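Local coordinates for uncharacterized DUF3829-like protein (Bacteroides thetaiotaomicron, PDB 3RH3) that is of unknown function but is an all-helical DUF3829-like protein, probably a lipoprotein in its natural form, at residues 75-78 with 79-83; 18-21 with 22-26; 162-165 with 166-170; 190-193 with 194-198. All coordinates share one frame; numbering follows the deposited sequence. Where two conformers were deposited one is given.

Contact 1: 75-78 with 79-83; sequences DYFN and PEVRQ
Asn78 sits at the N-cap of helix 79-111 and closes its first turn with both its oxygens. The side-chain OD1 accepts from Val81 N at 3.0 Å in a nearly straight bond (N-H...O 164°), while the backbone O of Asn78 takes the N-H of Arg82 at 2.9 Å. With CG set between its backbone N and carbonyl carbon (chi1 69°), the amide folds back over the helix start, where OD1 also rests against Val81 CG2. The tight part is on the inward side of the cap: Val81 CG1 meets Phe77 CB at 3.7 Å and leans obliquely on the ring, the two side chains crossing at about a right angle. The other flank is looser and polar. Arg82 bends at chi3 and lays a face of its guanidinium against the Asp75 backbone, whose N stands 3.7 Å over its centre; the carboxylate makes no ion pair with it. A water at the guanidinium edge accepts from Arg82 NH1 at 2.9 Å and donates to Phe77 O at 2.7 Å, and NE is bonded to Pro73 O. A leucine in place of Arg82 would probably leave this water and the Pro73 carbonyl without their donor and segment 73-77 less firmly tied to the helix. Inward, Phe77 and Val81 pack on helix 115-154 through Leu146, and Phe77 also reaches Val18 and Tyr21 of helix 10-32.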
loop_
_atom_site.group_PDB
_atom_site.type_symbol
_atom_site.label_atom_id
_atom_site.label_comp_id
_atom_site.label_asym_id
_atom_site.label_seq_id
_atom_site.Cartn_x
_atom_site.Cartn_y
_atom_site.Cartn_z
ATOM N N ASP A 75 -3.628 3.799 -23.379
ATOM C CA ASP A 75 -2.321 3.825 -24.041
ATOM C C ASP A 75 -1.389 4.928 -23.554
ATOM O O ASP A 75 -0.296 5.069 -24.111
ATOM C CB ASP A 75 -2.422 3.823 -25.584
ATOM C CG ASP A 75 -3.231 4.896 -26.246
ATOM O OD1 ASP A 75 -3.463 5.955 -25.609
ATOM O OD2 ASP A 75 -3.613 4.700 -27.409
ATOM N N TYR A 76 -1.768 5.638 -22.472
ATOM C CA TYR A 76 -0.871 6.565 -21.765
ATOM C C TYR A 76 0.202 5.685 -21.037
ATOM O O TYR A 76 1.223 6.199 -20.588
ATOM C CB TYR A 76 -1.633 7.514 -20.797
ATOM C CG TYR A 76 -2.807 6.857 -20.096
ATOM C CD1 TYR A 76 -2.628 6.127 -18.925
ATOM C CD2 TYR A 76 -4.093 6.939 -20.623
ATOM C CE1 TYR A 76 -3.700 5.487 -18.299
ATOM C CE2 TYR A 76 -5.172 6.305 -20.008
ATOM C CZ TYR A 76 -4.967 5.563 -18.857
ATOM O OH TYR A 76 -6.035 4.927 -18.273
ATOM N N PHE A 77 -0.063 4.352 -20.929
ATOM C CA PHE A 77 0.842 3.310 -20.441
ATOM C C PHE A 77 1.271 2.485 -21.634
ATOM O O PHE A 77 0.474 2.330 -22.560
ATOM C CB PHE A 77 0.165 2.389 -19.402
ATOM C CG PHE A 77 -0.210 2.985 -18.068
ATOM C CD1 PHE A 77 0.694 3.758 -17.352
ATOM C CD2 PHE A 77 -1.447 2.712 -17.490
ATOM C CE1 PHE A 77 0.342 4.291 -16.106
ATOM C CE2 PHE A 77 -1.792 3.248 -16.248
ATOM C CZ PHE A 77 -0.893 4.015 -15.560
ATOM N N ASN A 78 2.475 1.906 -21.615
ATOM C CA ASN A 78 2.893 1.060 -22.720
ATOM C C ASN A 78 2.225 -0.357 -22.603
ATOM O O ASN A 78 1.653 -0.663 -21.551
ATOM C CB ASN A 78 4.420 0.995 -22.846
ATOM C CG ASN A 78 5.168 0.262 -21.760
ATOM O OD1 ASN A 78 4.732 -0.750 -21.210
ATOM N ND2 ASN A 78 6.378 0.703 -21.524
ATOM N N PRO A 79 2.259 -1.187 -23.689
ATOM C CA PRO A 79 1.549 -2.480 -23.673
ATOM C C PRO A 79 1.937 -3.437 -22.566
ATOM O O PRO A 79 1.069 -4.127 -22.046
ATOM C CB PRO A 79 1.877 -3.068 -25.047
ATOM C CG PRO A 79 2.088 -1.882 -25.914
ATOM C CD PRO A 79 2.794 -0.901 -25.044
ATOM N N GLU A 80 3.225 -3.497 -22.209
ATOM C CA GLU A 80 3.710 -4.356 -21.132
ATOM C C GLU A 80 3.074 -3.899 -19.832
ATOM O O GLU A 80 2.496 -4.718 -19.109
ATOM C CB GLU A 80 5.250 -4.316 -21.069
ATOM C CG GLU A 80 5.889 -5.255 -20.058
ATOM C CD GLU A 80 7.406 -5.183 -19.961
ATOM O OE1 GLU A 80 7.989 -4.128 -20.308
ATOM O OE2 GLU A 80 8.015 -6.186 -19.519
ATOM N N VAL A 81 3.083 -2.586 -19.584
ATOM C CA VAL A 81 2.494 -2.022 -18.358
ATOM C C VAL A 81 0.995 -2.319 -18.303
ATOM O O VAL A 81 0.515 -2.745 -17.260
ATOM C CB VAL A 81 2.800 -0.510 -18.176
ATOM C CG1 VAL A 81 1.896 0.116 -17.118
ATOM C CG2 VAL A 81 4.266 -0.302 -17.793
ATOM N N ARG A 82 0.269 -2.144 -19.427
ATOM C CA ARG A 82 -1.171 -2.390 -19.480
ATOM C C ARG A 82 -1.478 -3.859 -19.168
ATOM O O ARG A 82 -2.366 -4.139 -18.366
ATOM C CB ARG A 82 -1.761 -1.983 -20.849
ATOM C CG ARG A 82 -1.635 -0.510 -21.103
ATOM C CD ARG A 82 -1.849 -0.231 -22.557
ATOM N NE ARG A 82 -3.276 -0.159 -22.897
ATOM C CZ ARG A 82 -3.741 0.126 -24.103
ATOM N NH1 ARG A 82 -2.904 0.396 -25.098
ATOM N NH2 ARG A 82 -5.044 0.151 -24.325
ATOM N N GLN A 83 -0.727 -4.785 -19.785
ATOM C CA GLN A 83 -0.903 -6.212 -19.547
ATOM C C GLN A 83 -0.591 -6.597 -18.071
ATOM O O GLN A 83 -1.345 -7.371 -17.459
ATOM C CB GLN A 83 -0.041 -7.029 -20.534
ATOM C CG GLN A 83 -0.274 -8.536 -20.438
ATOM C CD GLN A 83 -1.711 -9.004 -20.585
ATOM O OE1 GLN A 83 -2.548 -8.409 -21.289
ATOM N NE2 GLN A 83 -2.021 -10.116 -19.938
HETATM O O HOH W 1 -0.092 0.978 -24.876
#

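Contact 2: 18-21 with 22-26; sequences VINY and YHMSL
Ile19 lays its CG2 methyl against the imidazole of His23, one turn further along helix 10-32, with CG2 3.6 Å from His23 CE1. This is an i to i+4 pairing on an all-alpha fold, the two side chains lying side by side and pointing the same way. The His23 ring also passes over the Ile19 carbonyl, whose O stands 3.5 Å above the ring plane toward its rim and at the same time accepts from His23 N. Replacing His23 by an alanine takes away the ring, and would probably leave a gap beside the Ile19 methyl and the C-terminal carboxylate of Ile264 without its weak hydrogen bond from NE2. On the exposed flank, in the conformers given, the Asn20 amide crosses selenomethionine Met24 at a slant, a contact that is uncertain because both side chains have a second conformer. Tyr21 and Tyr22 turn inward, their hydroxyls bonded to Leu71 O and Val263 O, and Tyr21 meets the Phe77 ring edge-to-face. Ser25 OG is hydrogen-bonded to Tyr89 OH. Set anti to its own carbonyl carbon (chi1 -74°), that same OG turns back over the preceding turn and approaches the Tyr21 ring obliquely, Ser25 OG lying 3.2 Å from Tyr21 CE2.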
loop_
_atom_site.group_PDB
_atom_site.type_symbol
_atom_site.label_atom_id
_atom_site.label_comp_id
_atom_site.label_asym_id
_atom_site.label_seq_id
_atom_site.Cartn_x
_atom_site.Cartn_y
_atom_site.Cartn_z
ATOM N N VAL A 18 -2.130 9.400 -16.262
ATOM C CA VAL A 18 -1.334 8.473 -15.432
ATOM C C VAL A 18 -1.665 8.743 -13.934
ATOM O O VAL A 18 -1.890 7.801 -13.168
ATOM C CB VAL A 18 0.193 8.604 -15.723
ATOM C CG1 VAL A 18 1.034 7.928 -14.633
ATOM C CG2 VAL A 18 0.543 8.034 -17.095
ATOM N N ILE A 19 -1.702 10.026 -13.535
ATOM C CA ILE A 19 -2.001 10.453 -12.165
ATOM C C ILE A 19 -3.428 10.032 -11.802
ATOM O O ILE A 19 -3.615 9.425 -10.742
ATOM C CB ILE A 19 -1.755 11.992 -11.989
ATOM C CG1 ILE A 19 -0.272 12.390 -12.245
ATOM C CG2 ILE A 19 -2.221 12.512 -10.607
ATOM C CD1 ILE A 19 0.763 11.593 -11.473
ATOM N N ASN A 20 -4.417 10.328 -12.690
ATOM C CA ASN A 20 -5.810 9.952 -12.464
ATOM C C ASN A 20 -5.954 8.422 -12.356
ATOM O O ASN A 20 -6.727 7.940 -11.533
ATOM C CB ASN A 20 -6.730 10.499 -13.559
ATOM C CG ASN A 20 -8.100 9.868 -13.509
ATOM O OD1 ASN A 20 -8.750 9.829 -12.455
ATOM N ND2 ASN A 20 -8.527 9.258 -14.605
ATOM N N TYR A 21 -5.219 7.655 -13.190
ATOM C CA TYR A 21 -5.278 6.203 -13.112
ATOM C C TYR A 21 -4.786 5.739 -11.730
ATOM O O TYR A 21 -5.430 4.881 -11.102
ATOM C CB TYR A 21 -4.450 5.532 -14.231
ATOM C CG TYR A 21 -4.640 4.036 -14.217
ATOM C CD1 TYR A 21 -5.713 3.447 -14.876
ATOM C CD2 TYR A 21 -3.828 3.219 -13.435
ATOM C CE1 TYR A 21 -5.905 2.067 -14.853
ATOM C CE2 TYR A 21 -4.034 1.842 -13.374
ATOM C CZ TYR A 21 -5.074 1.271 -14.088
ATOM O OH TYR A 21 -5.279 -0.082 -14.052
ATOM N N TYR A 22 -3.652 6.303 -11.261
ATOM C CA TYR A 22 -3.109 6.004 -9.929
ATOM C C TYR A 22 -4.151 6.314 -8.826
ATOM O O TYR A 22 -4.342 5.490 -7.937
ATOM C CB TYR A 22 -1.798 6.768 -9.655
ATOM C CG TYR A 22 -1.361 6.719 -8.198
ATOM C CD1 TYR A 22 -0.789 5.570 -7.658
ATOM C CD2 TYR A 22 -1.549 7.815 -7.355
ATOM C CE1 TYR A 22 -0.398 5.515 -6.323
ATOM C CE2 TYR A 22 -1.172 7.768 -6.009
ATOM C CZ TYR A 22 -0.589 6.615 -5.501
ATOM O OH TYR A 22 -0.226 6.543 -4.182
ATOM N N HIS A 23 -4.815 7.478 -8.894
ATOM C CA HIS A 23 -5.823 7.864 -7.901
ATOM C C HIS A 23 -7.000 6.891 -7.873
ATOM O O HIS A 23 -7.455 6.533 -6.780
ATOM C CB HIS A 23 -6.308 9.302 -8.133
ATOM C CG HIS A 23 -5.288 10.320 -7.723
ATOM N ND1 HIS A 23 -5.299 11.597 -8.243
ATOM C CD2 HIS A 23 -4.254 10.212 -6.846
ATOM C CE1 HIS A 23 -4.283 12.227 -7.670
ATOM N NE2 HIS A 23 -3.604 11.425 -6.841
HETATM N N MSE A 24 -7.445 6.431 -9.065
HETATM C CA MSE A 24 -8.545 5.480 -9.190
HETATM C C MSE A 24 -8.138 4.128 -8.628
HETATM O O MSE A 24 -8.946 3.481 -7.972
HETATM C CB MSE A 24 -9.012 5.354 -10.645
HETATM C CG MSE A 24 -9.799 6.567 -11.121
HETATM SE SE MSE A 24 -10.267 6.506 -13.017
HETATM C CE MSE A 24 -11.632 5.118 -12.965
ATOM N N SER A 25 -6.875 3.718 -8.868
ATOM C CA SER A 25 -6.297 2.467 -8.380
ATOM C C SER A 25 -6.239 2.480 -6.877
ATOM O O SER A 25 -6.681 1.538 -6.238
ATOM C CB SER A 25 -4.893 2.258 -8.951
ATOM O OG SER A 25 -4.983 1.877 -10.313
ATOM N N LEU A 26 -5.693 3.559 -6.314
ATOM C CA LEU A 26 -5.586 3.779 -4.875
ATOM C C LEU A 26 -6.995 3.696 -4.236
ATOM O O LEU A 26 -7.149 2.986 -3.248
ATOM C CB LEU A 26 -4.924 5.150 -4.639
ATOM C CG LEU A 26 -4.590 5.558 -3.224
ATOM C CD1 LEU A 26 -3.344 4.825 -2.732
ATOM C CD2 LEU A 26 -4.354 7.071 -3.146
#

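Contact 3: 162-165 with 166-170; sequences DQIM and AMRKM
Selenomethionine Met167 lies back over the carbonyl of Gln163, and Arg168 over that of Ile164, one turn earlier on helix 161-181. The backbone supplies the hydrogen bonds: Ala166 N, Met167 N, Arg168 N and Lys169 N donate in order to the carbonyls of Asp162, Gln163, Ile164 and Met165. The straightest is Arg168 N to Ile164 O, 3.0 Å long with an N-H...O angle of 174°.

The second kind is side-chain carbon on carbonyl oxygen. Ala166 CB rests 3.3 Å from Asp162 O. Met167, whose CG stands anti to the carbonyl carbon (chi1 -73°), runs back beside the earlier turn until a bend at chi3 brings its CE methyl to 3.7 Å from Gln163 O. Arg168 starts the same way, its CG 3.4 Å from Ile164 O, and then its chain bends at chi3 and carries the guanidinium off the helix. Direct contact between side chains is slight, the nearest being Ile164 CG2 to Arg168 CD at 4.4 Å.

The third kind is formed with other parts of the chain. Met167 packs on Phe222 and Phe225 of helix 216-240, and selenomethionine Met165, in the conformer given, on Glu148, Glu151 and Ser152 of helix 115-154. Arg168 has long, weak ion pairs with Glu151 and the C-terminal carboxylate of Ile264, and Lys169 NZ has one with Glu148.

The chemistry thus differs by side: toward helix 216-240 Met167 meets aromatic rings, while the side facing helix 115-154 is mixed, Met165 lying among the same glutamates to which the basic chains reach, an attraction that is probably modest at these distances.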
loop_
_atom_site.group_PDB
_atom_site.type_symbol
_atom_site.label_atom_id
_atom_site.label_comp_id
_atom_site.label_asym_id
_atom_site.label_seq_id
_atom_site.Cartn_x
_atom_site.Cartn_y
_atom_site.Cartn_z
ATOM N N ASP A 162 11.329 19.337 -5.811
ATOM C CA ASP A 162 12.153 18.350 -5.098
ATOM C C ASP A 162 11.507 17.922 -3.778
ATOM O O ASP A 162 11.461 16.720 -3.498
ATOM C CB ASP A 162 13.566 18.885 -4.835
ATOM C CG ASP A 162 14.425 19.180 -6.058
ATOM O OD1 ASP A 162 14.009 18.813 -7.186
ATOM O OD2 ASP A 162 15.526 19.763 -5.883
ATOM N N GLN A 163 11.000 18.916 -2.996
ATOM C CA GLN A 163 10.340 18.701 -1.715
ATOM C C GLN A 163 9.064 17.845 -1.916
ATOM O O GLN A 163 8.901 16.845 -1.226
ATOM C CB GLN A 163 10.017 20.061 -1.047
ATOM C CG GLN A 163 11.253 20.819 -0.508
ATOM C CD GLN A 163 12.021 21.681 -1.508
ATOM O OE1 GLN A 163 11.952 21.512 -2.740
ATOM N NE2 GLN A 163 12.859 22.571 -0.983
ATOM N N ILE A 164 8.175 18.232 -2.876
ATOM C CA ILE A 164 6.918 17.538 -3.192
ATOM C C ILE A 164 7.197 16.103 -3.661
ATOM O O ILE A 164 6.566 15.158 -3.158
ATOM C CB ILE A 164 6.074 18.339 -4.224
ATOM C CG1 ILE A 164 5.600 19.677 -3.590
ATOM C CG2 ILE A 164 4.866 17.500 -4.741
ATOM C CD1 ILE A 164 5.407 20.817 -4.532
HETATM N N MSE A 165 8.135 15.943 -4.606
HETATM C CA MSE A 165 8.556 14.635 -5.142
HETATM C C MSE A 165 9.033 13.723 -4.006
HETATM O O MSE A 165 8.648 12.563 -3.940
HETATM C CB MSE A 165 9.686 14.790 -6.191
HETATM C CG MSE A 165 9.261 15.495 -7.476
HETATM SE SE MSE A 165 7.761 14.658 -8.376
HETATM C CE MSE A 165 8.700 13.106 -9.041
ATOM N N ALA A 166 9.873 14.273 -3.086
ATOM C CA ALA A 166 10.406 13.499 -1.962
ATOM C C ALA A 166 9.285 12.984 -1.056
ATOM O O ALA A 166 9.265 11.796 -0.703
ATOM C CB ALA A 166 11.380 14.334 -1.159
HETATM N N MSE A 167 8.337 13.857 -0.705
HETATM C CA MSE A 167 7.234 13.465 0.179
HETATM C C MSE A 167 6.383 12.391 -0.467
HETATM O O MSE A 167 6.089 11.397 0.189
HETATM C CB MSE A 167 6.376 14.665 0.573
HETATM C CG MSE A 167 7.053 15.560 1.553
HETATM SE SE MSE A 167 5.894 16.964 2.243
HETATM C CE MSE A 167 6.263 18.327 0.903
ATOM N N ARG A 168 6.011 12.576 -1.744
ATOM C CA ARG A 168 5.269 11.588 -2.521
ATOM C C ARG A 168 5.995 10.217 -2.532
ATOM O O ARG A 168 5.360 9.205 -2.268
ATOM C CB ARG A 168 5.050 12.072 -3.959
ATOM C CG ARG A 168 4.008 13.148 -4.084
ATOM C CD ARG A 168 3.591 13.357 -5.538
ATOM N NE ARG A 168 2.769 12.265 -6.086
ATOM C CZ ARG A 168 1.474 12.084 -5.829
ATOM N NH1 ARG A 168 0.832 12.896 -4.994
ATOM N NH2 ARG A 168 0.813 11.080 -6.394
ATOM N N LYS A 169 7.293 10.184 -2.781
ATOM C CA LYS A 169 8.033 8.905 -2.813
ATOM C C LYS A 169 8.089 8.231 -1.427
ATOM O O LYS A 169 7.819 7.031 -1.337
ATOM C CB LYS A 169 9.444 9.055 -3.392
ATOM C CG LYS A 169 10.030 7.693 -3.783
ATOM C CD LYS A 169 11.276 7.768 -4.599
ATOM C CE LYS A 169 11.641 6.382 -5.083
ATOM N NZ LYS A 169 12.685 6.422 -6.146
HETATM N N MSE A 170 8.347 9.006 -0.351
HETATM C CA MSE A 170 8.407 8.493 1.027
HETATM C C MSE A 170 7.064 7.958 1.475
HETATM O O MSE A 170 7.029 6.888 2.074
HETATM C CB MSE A 170 8.932 9.548 1.992
HETATM C CG MSE A 170 10.436 9.807 1.755
HETATM SE SE MSE A 170 11.182 10.963 3.085
HETATM C CE MSE A 170 10.793 12.633 2.266
#

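Contact 4: 190-193 with 194-198; sequences VRID and LKMAE
Ile192 and selenomethionine Met196, one turn apart on helix 189-207, lie side by side and point the same way, with Ile192 CG2 3.9 Å from Met196 CG. The isoleucine puts that methyl anti to its backbone N, on the side facing the next turn. Met196 answers with CG anti to its carbonyl carbon (chi1 -70°), a setting that also brings CG to 3.2 Å from Ile192 O; further bends at chi2 and chi3 then turn its selenium end away from the isoleucine. The same Ile192 oxygen accepts from Met196 N at 2.8 Å, though the N-H...O angle of 142° shows a bent bond.

Round the helix, Leu194 and Arg191 meet at a slant. Leu194 reaches back over the preceding turn, CG 3.5 Å from Val190 O, and its CD1 methyl comes obliquely to the guanidinium of Arg191, 4.1 Å from NH1, a loose touch on an exposed surface. Lys195 CB and CG lie along Arg191 O before the chain bends at chi2. Asp193 points elsewhere, its carboxylate making a salt bridge with Arg240 at the end of helix 216-240.

Ile192 is buried against Ile177 and Leu180 of helix 161-181 and Met236 of helix 216-240, and Met196 packs on Met233 and Met236. The outer side is mixed, with exposed Val190 and Leu194 beside Arg191 and Asp193; this is the layout of a peripheral helix in an antiparallel helical bundle.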
loop_
_atom_site.group_PDB
_atom_site.type_symbol
_atom_site.label_atom_id
_atom_site.label_comp_id
_atom_site.label_asym_id
_atom_site.label_seq_id
_atom_site.Cartn_x
_atom_site.Cartn_y
_atom_site.Cartn_z
ATOM N N VAL A 190 11.970 -9.395 6.446
ATOM C CA VAL A 190 13.069 -9.171 5.528
ATOM C C VAL A 190 12.679 -8.103 4.486
ATOM O O VAL A 190 13.466 -7.179 4.245
ATOM C CB VAL A 190 13.540 -10.531 4.905
ATOM C CG1 VAL A 190 12.477 -11.167 3.992
ATOM C CG2 VAL A 190 14.881 -10.397 4.188
ATOM N N ARG A 191 11.451 -8.187 3.911
ATOM C CA ARG A 191 10.984 -7.193 2.960
ATOM C C ARG A 191 10.708 -5.875 3.703
ATOM O O ARG A 191 11.097 -4.815 3.197
ATOM C CB ARG A 191 9.767 -7.701 2.181
ATOM C CG ARG A 191 10.105 -8.878 1.260
ATOM C CD ARG A 191 9.776 -8.559 -0.164
ATOM N NE ARG A 191 10.350 -9.559 -1.059
ATOM C CZ ARG A 191 11.330 -9.330 -1.928
ATOM N NH1 ARG A 191 11.850 -8.113 -2.048
ATOM N NH2 ARG A 191 11.781 -10.309 -2.703
ATOM N N ILE A 192 10.155 -5.920 4.943
ATOM C CA ILE A 192 9.992 -4.676 5.710
ATOM C C ILE A 192 11.377 -4.016 5.850
ATOM O O ILE A 192 11.484 -2.816 5.569
ATOM C CB ILE A 192 9.295 -4.829 7.087
ATOM C CG1 ILE A 192 7.817 -5.219 6.947
ATOM C CG2 ILE A 192 9.438 -3.560 7.960
ATOM C CD1 ILE A 192 7.293 -6.017 8.163
ATOM N N ASP A 193 12.428 -4.805 6.263
ATOM C CA ASP A 193 13.774 -4.280 6.453
ATOM C C ASP A 193 14.321 -3.650 5.168
ATOM O O ASP A 193 14.869 -2.560 5.229
ATOM C CB ASP A 193 14.740 -5.350 6.989
ATOM C CG ASP A 193 14.329 -5.942 8.337
ATOM O OD1 ASP A 193 13.599 -5.245 9.104
ATOM O OD2 ASP A 193 14.681 -7.133 8.600
ATOM N N LEU A 194 14.138 -4.314 4.004
ATOM C CA LEU A 194 14.592 -3.776 2.732
ATOM C C LEU A 194 13.890 -2.454 2.443
ATOM O O LEU A 194 14.546 -1.504 2.031
ATOM C CB LEU A 194 14.358 -4.768 1.579
ATOM C CG LEU A 194 15.312 -5.966 1.557
ATOM C CD1 LEU A 194 14.718 -7.086 0.749
ATOM C CD2 LEU A 194 16.650 -5.572 1.024
ATOM N N LYS A 195 12.591 -2.372 2.707
ATOM C CA LYS A 195 11.843 -1.120 2.464
ATOM C C LYS A 195 12.202 -0.025 3.487
ATOM O O LYS A 195 12.182 1.163 3.140
ATOM C CB LYS A 195 10.320 -1.354 2.421
ATOM C CG LYS A 195 9.845 -2.100 1.180
ATOM C CD LYS A 195 9.632 -1.183 -0.015
ATOM C CE LYS A 195 9.513 -1.992 -1.290
ATOM N NZ LYS A 195 8.861 -1.228 -2.381
HETATM N N MSE A 196 12.595 -0.412 4.701
HETATM C CA MSE A 196 13.018 0.553 5.716
HETATM C C MSE A 196 14.360 1.180 5.318
HETATM O O MSE A 196 14.519 2.390 5.466
HETATM C CB MSE A 196 13.089 -0.092 7.085
HETATM C CG MSE A 196 11.702 -0.420 7.618
HETATM SE SE MSE A 196 10.865 1.138 8.478
HETATM C CE MSE A 196 11.981 1.138 10.074
ATOM N N ALA A 197 15.273 0.374 4.715
ATOM C CA ALA A 197 16.559 0.853 4.214
ATOM C C ALA A 197 16.321 1.830 3.049
ATOM O O ALA A 197 16.982 2.863 2.964
ATOM C CB ALA A 197 17.418 -0.323 3.777
ATOM N N GLU A 198 15.360 1.509 2.169
ATOM C CA GLU A 198 14.944 2.371 1.043
ATOM C C GLU A 198 14.421 3.717 1.610
ATOM O O GLU A 198 14.888 4.788 1.210
ATOM C CB GLU A 198 13.883 1.652 0.172
ATOM C CG GLU A 198 13.349 2.468 -0.996
ATOM C CD GLU A 198 12.280 1.810 -1.852
ATOM O OE1 GLU A 198 12.532 0.695 -2.366
ATOM O OE2 GLU A 198 11.209 2.431 -2.050
#

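In the fold
The contacts follow one another along the chain in the order 2, 1, 3, 4. Contacts 2 and 1, on helix 10-32 and at the start of helix 79-111, belong to the DUF6845 region; contacts 3 and 4, on the successive helices 161-181 and 189-207, belong to the DUF3829-like C-terminal domain. Contacts 1 and 2 touch, with centres 14 Å apart, and contact 2 also touches contact 3, centres 17 Å apart, through Tyr22 and Arg168. Contacts 3 and 4 come within about 5 Å at their nearest atoms without touching, whereas the centres of contacts 1 and 4 are 28 Å apart. The Tyr22-Arg168 touch is one place where the two regions pack together, consistent with a single all-helical body.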